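Long-range contact in proabylysin (Pyrococcus abyssi, PDB 4JIU), which is the zymogen of a minimal soluble zinc metallopeptidase and, once activated, probably hydrolyses peptide bonds: residues Asn48-Ile57 with Arg88-Lys99. The protein carries 1 engineered substitution. Residues are numbered along the deposited sequence; the frame is centred on the assembly and turned at random. Where two conformers were deposited one is given.
Sequences NLEEEEMFYI and RAKEIEDRIMTK
With CG anti to the backbone N in both Y56 (chi1 177°) and E52 (chi1 -179°), successive turns of helix 51-67 send a phenol ring and a carboxylate on an extended chain across to helix 88-100. The Y56 side chain enters as a knob among A89, I92, E93 and I96. Ring atom CE1 lies 3.6 Å from A89 CB, Y56 CB packs at 3.5 Å on I92 CG2, and A89 O sits over one ring face. At the far end, Y56 OH donates to E93 OE1 in a very short bond of 2.5 Å, while K90 holds the other carboxylate oxygen. The same hydroxyl hydrogen-bonds H60, a zinc ligand in the HExxH motif of zincins, which makes Y56 a second-shell residue of the zinc site, with E93 behind it. Segments 51-57 and 88-99 cross at -109°.

Nearer the surface, R88 grips E52 side-on: NE meets OE1 at 3.0 Å in the guanidinium plane, and NH2 reaches the syn lone pair of OE2. A methionine in place of R88 would probably leave the E52 carboxylate without its mate and free to turn above I92 CD1. E53 lays its CB 3.8 Å from I96 CG1; in one modelled conformer, one water links OE2 to R95 NH1 and another joins OE1 to K99 NZ. The extended K99 chain slides along L49, with CD 3.8 Å from L49 CD2.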
loop_
_atom_site.group_PDB
_atom_site.type_symbol
_atom_site.label_atom_id
_atom_site.label_comp_id
_atom_site.label_asym_id
_atom_site.label_seq_id
_atom_site.Cartn_x
_atom_site.Cartn_y
_atom_site.Cartn_z
ATOM N N ASN A 48 -11.011 -1.992 7.869
ATOM C CA ASN A 48 -11.884 -3.131 7.985
ATOM C C ASN A 48 -11.601 -4.234 6.965
ATOM O O ASN A 48 -12.353 -5.229 6.849
ATOM C CB ASN A 48 -13.361 -2.705 7.809
ATOM C CG ASN A 48 -13.841 -1.710 8.842
ATOM O OD1 ASN A 48 -13.493 -1.803 10.027
ATOM N ND2 ASN A 48 -14.610 -0.733 8.381
ATOM N N LEU A 49 -10.560 -4.129 6.172
ATOM C CA LEU A 49 -10.146 -5.193 5.246
ATOM C C LEU A 49 -9.500 -6.354 5.963
ATOM O O LEU A 49 -9.101 -6.226 7.137
ATOM C CB LEU A 49 -9.198 -4.620 4.201
ATOM C CG LEU A 49 -9.764 -3.664 3.162
ATOM C CD1 LEU A 49 -8.608 -3.010 2.426
ATOM C CD2 LEU A 49 -10.736 -4.398 2.278
ATOM N N GLU A 50 -9.376 -7.516 5.304
ATOM C CA GLU A 50 -8.596 -8.603 5.877
ATOM C C GLU A 50 -7.105 -8.199 5.976
ATOM O O GLU A 50 -6.653 -7.334 5.267
ATOM C CB GLU A 50 -8.692 -9.877 5.064
ATOM C CG GLU A 50 -9.957 -10.458 4.487
ATOM C CD GLU A 50 -10.754 -11.229 5.528
ATOM O OE1 GLU A 50 -11.751 -11.858 5.140
ATOM O OE2 GLU A 50 -10.313 -11.126 6.691
ATOM N N GLU A 51 -6.354 -8.878 6.849
ATOM C CA GLU A 51 -4.963 -8.478 7.064
ATOM C C GLU A 51 -4.151 -8.510 5.787
ATOM O O GLU A 51 -3.342 -7.616 5.598
ATOM C CB GLU A 51 -4.231 -9.330 8.130
ATOM C CG GLU A 51 -4.564 -8.998 9.527
ATOM C CD GLU A 51 -3.814 -9.751 10.605
ATOM O OE1 GLU A 51 -3.552 -10.961 10.421
ATOM O OE2 GLU A 51 -3.521 -9.075 11.623
ATOM N N GLU A 52 -4.293 -9.555 4.945
ATOM C CA GLU A 52 -3.458 -9.599 3.749
ATOM C C GLU A 52 -3.779 -8.447 2.827
ATOM O O GLU A 52 -2.895 -7.938 2.135
ATOM C CB GLU A 52 -3.649 -10.973 3.036
ATOM C CG GLU A 52 -2.799 -11.132 1.796
ATOM C CD GLU A 52 -2.860 -12.424 1.000
ATOM O OE1 GLU A 52 -1.913 -12.747 0.169
ATOM O OE2 GLU A 52 -3.911 -13.104 1.144
ATOM N N GLU A 53 -5.056 -8.046 2.741
ATOM C CA GLU A 53 -5.466 -6.931 1.905
ATOM C C GLU A 53 -4.928 -5.603 2.455
ATOM O O GLU A 53 -4.458 -4.793 1.694
ATOM C CB GLU A 53 -6.975 -6.888 1.753
ATOM C CG GLU A 53 -7.605 -8.067 1.094
ATOM C CD GLU A 53 -9.049 -8.378 1.424
ATOM O OE1 GLU A 53 -9.683 -7.723 2.268
ATOM O OE2 GLU A 53 -9.516 -9.362 0.790
ATOM N N MET A 54 -5.026 -5.417 3.767
ATOM C CA MET A 54 -4.411 -4.205 4.366
ATOM C C MET A 54 -2.909 -4.175 4.106
ATOM O O MET A 54 -2.339 -3.138 3.790
ATOM C CB MET A 54 -4.662 -4.195 5.880
ATOM C CG MET A 54 -6.076 -3.954 6.285
ATOM S SD MET A 54 -6.291 -3.738 8.077
ATOM C CE MET A 54 -6.798 -5.397 8.491
ATOM N N PHE A 55 -2.274 -5.332 4.307
ATOM C CA PHE A 55 -0.836 -5.413 4.087
ATOM C C PHE A 55 -0.509 -5.097 2.622
ATOM O O PHE A 55 0.479 -4.422 2.351
ATOM C CB PHE A 55 -0.306 -6.797 4.478
ATOM C CG PHE A 55 1.184 -6.830 4.712
ATOM C CD1 PHE A 55 1.777 -6.011 5.679
ATOM C CD2 PHE A 55 1.987 -7.698 3.968
ATOM C CE1 PHE A 55 3.113 -6.079 5.919
ATOM C CE2 PHE A 55 3.362 -7.765 4.255
ATOM C CZ PHE A 55 3.901 -6.951 5.213
ATOM N N TYR A 56 -1.311 -5.609 1.685
ATOM C CA TYR A 56 -1.087 -5.271 0.279
ATOM C C TYR A 56 -1.069 -3.779 0.068
ATOM O O TYR A 56 -0.258 -3.225 -0.635
ATOM C CB TYR A 56 -2.105 -6.001 -0.649
ATOM C CG TYR A 56 -1.855 -5.533 -2.055
ATOM C CD1 TYR A 56 -0.752 -6.041 -2.756
ATOM C CD2 TYR A 56 -2.563 -4.548 -2.689
ATOM C CE1 TYR A 56 -0.468 -5.623 -4.004
ATOM C CE2 TYR A 56 -2.244 -4.071 -3.917
ATOM C CZ TYR A 56 -1.175 -4.610 -4.600
ATOM O OH TYR A 56 -0.827 -4.187 -5.853
ATOM N N ILE A 57 -2.109 -3.093 0.591
ATOM C CA ILE A 57 -2.180 -1.656 0.405
ATOM C C ILE A 57 -0.923 -0.964 0.931
ATOM O O ILE A 57 -0.381 -0.086 0.270
ATOM C CB ILE A 57 -3.477 -1.087 1.029
ATOM C CG1 ILE A 57 -4.702 -1.629 0.277
ATOM C CG2 ILE A 57 -3.425 0.426 1.059
ATOM C CD1 ILE A 57 -5.987 -1.397 0.958
ATOM N N ARG A 88 -0.120 -12.826 -7.545
ATOM C CA ARG A 88 -0.861 -12.571 -6.269
ATOM C C ARG A 88 -1.244 -11.111 -6.103
ATOM O O ARG A 88 -2.339 -10.871 -5.600
ATOM C CB ARG A 88 -0.013 -13.050 -5.079
ATOM C CG ARG A 88 -0.744 -13.006 -3.742
ATOM C CD ARG A 88 -1.922 -13.947 -3.741
ATOM N NE ARG A 88 -2.446 -14.193 -2.404
ATOM C CZ ARG A 88 -3.330 -15.107 -2.161
ATOM N NH1 ARG A 88 -3.778 -15.892 -3.130
ATOM N NH2 ARG A 88 -3.777 -15.257 -0.949
ATOM N N ALA A 89 -0.410 -10.135 -6.484
ATOM C CA ALA A 89 -0.839 -8.748 -6.273
ATOM C C ALA A 89 -2.113 -8.429 -6.991
ATOM O O ALA A 89 -3.006 -7.763 -6.474
ATOM C CB ALA A 89 0.240 -7.790 -6.814
ATOM N N LYS A 90 -2.258 -8.893 -8.235
ATOM C CA LYS A 90 -3.482 -8.589 -8.970
ATOM C C LYS A 90 -4.653 -9.315 -8.347
ATOM O O LYS A 90 -5.749 -8.766 -8.363
ATOM C CB LYS A 90 -3.286 -8.922 -10.446
ATOM C CG LYS A 90 -2.494 -7.847 -11.207
ATOM C CD LYS A 90 -3.273 -6.526 -11.349
ATOM C CE LYS A 90 -2.343 -5.322 -11.448
ATOM N NZ LYS A 90 -3.048 -4.015 -11.314
ATOM N N GLU A 91 -4.491 -10.507 -7.824
ATOM C CA GLU A 91 -5.554 -11.246 -7.138
ATOM C C GLU A 91 -6.039 -10.445 -5.908
ATOM O O GLU A 91 -7.240 -10.274 -5.654
ATOM C CB GLU A 91 -5.117 -12.623 -6.715
ATOM C CG GLU A 91 -6.102 -13.434 -5.918
ATOM C CD GLU A 91 -7.479 -13.574 -6.522
ATOM O OE1 GLU A 91 -7.544 -13.641 -7.777
ATOM O OE2 GLU A 91 -8.440 -13.620 -5.697
ATOM N N ILE A 92 -5.108 -9.942 -5.115
ATOM C CA ILE A 92 -5.496 -9.180 -3.923
ATOM C C ILE A 92 -6.124 -7.865 -4.348
ATOM O O ILE A 92 -7.105 -7.412 -3.748
ATOM C CB ILE A 92 -4.307 -9.039 -2.979
ATOM C CG1 ILE A 92 -3.806 -10.389 -2.485
ATOM C CG2 ILE A 92 -4.660 -8.107 -1.829
ATOM C CD1 ILE A 92 -4.806 -11.359 -1.877
ATOM N N GLU A 93 -5.579 -7.158 -5.325
ATOM C CA GLU A 93 -6.239 -5.981 -5.839
ATOM C C GLU A 93 -7.675 -6.247 -6.265
ATOM O O GLU A 93 -8.552 -5.445 -5.983
ATOM C CB GLU A 93 -5.478 -5.419 -7.035
ATOM C CG GLU A 93 -4.223 -4.695 -6.661
ATOM C CD GLU A 93 -3.586 -3.980 -7.835
ATOM O OE1 GLU A 93 -2.443 -3.566 -7.639
ATOM O OE2 GLU A 93 -4.138 -3.787 -8.943
ATOM N N ASP A 94 -7.892 -7.355 -6.896
ATOM C CA ASP A 94 -9.246 -7.705 -7.329
ATOM C C ASP A 94 -10.149 -7.872 -6.126
ATOM O O ASP A 94 -11.317 -7.468 -6.149
ATOM C CB ASP A 94 -9.209 -8.978 -8.176
ATOM C CG ASP A 94 -8.692 -8.815 -9.589
ATOM O OD1 ASP A 94 -8.551 -7.649 -10.039
ATOM O OD2 ASP A 94 -8.391 -9.785 -10.326
ATOM N N ARG A 95 -9.654 -8.533 -5.085
ATOM C CA ARG A 95 -10.469 -8.698 -3.859
ATOM C C ARG A 95 -10.845 -7.362 -3.265
ATOM O O ARG A 95 -11.963 -7.137 -2.795
ATOM C CB ARG A 95 -9.736 -9.622 -2.870
ATOM C CG ARG A 95 -9.504 -11.043 -3.404
ATOM C CD ARG A 95 -8.785 -11.943 -2.425
ATOM N NE ARG A 95 -8.420 -13.212 -3.019
ATOM C CZ ARG A 95 -7.779 -14.201 -2.390
ATOM N NH1 ARG A 95 -7.404 -14.012 -1.129
ATOM N NH2 ARG A 95 -7.493 -15.331 -3.002
ATOM N N ILE A 96 -9.894 -6.456 -3.160
ATOM C CA ILE A 96 -10.127 -5.146 -2.589
ATOM C C ILE A 96 -11.119 -4.363 -3.406
ATOM O O ILE A 96 -12.061 -3.751 -2.895
ATOM C CB ILE A 96 -8.800 -4.367 -2.465
ATOM C CG1 ILE A 96 -7.897 -5.053 -1.457
ATOM C CG2 ILE A 96 -9.099 -2.921 -2.126
ATOM C CD1 ILE A 96 -6.473 -4.558 -1.505
ATOM N N MET A 97 -10.983 -4.405 -4.727
ATOM C CA MET A 97 -11.945 -3.742 -5.604
ATOM C C MET A 97 -13.333 -4.352 -5.473
ATOM O O MET A 97 -14.299 -3.589 -5.453
ATOM C CB MET A 97 -11.495 -3.833 -7.062
ATOM C CG MET A 97 -12.606 -3.379 -7.978
ATOM S SD MET A 97 -12.971 -1.640 -7.935
ATOM C CE MET A 97 -14.588 -1.537 -8.709
ATOM N N THR A 98 -13.440 -5.670 -5.372
ATOM C CA THR A 98 -14.760 -6.277 -5.193
ATOM C C THR A 98 -15.410 -5.726 -3.944
ATOM O O THR A 98 -16.589 -5.413 -3.914
ATOM C CB THR A 98 -14.595 -7.789 -5.118
ATOM O OG1 THR A 98 -14.218 -8.216 -6.444
ATOM C CG2 THR A 98 -15.882 -8.481 -4.722
ATOM N N LYS A 99 -14.608 -5.661 -2.868
ATOM C CA LYS A 99 -15.193 -5.269 -1.601
ATOM C C LYS A 99 -15.575 -3.808 -1.546
ATOM O O LYS A 99 -16.626 -3.406 -1.097
ATOM C CB LYS A 99 -14.269 -5.584 -0.456
ATOM C CG LYS A 99 -15.133 -5.440 0.816
ATOM C CD LYS A 99 -14.312 -5.714 2.027
ATOM C CE LYS A 99 -15.109 -5.513 3.320
ATOM N NZ LYS A 99 -14.144 -5.276 4.462
HETATM O O HOH W 1 -8.230 -11.877 1.117
HETATM O O HOH W 2 -12.245 -7.689 3.509
#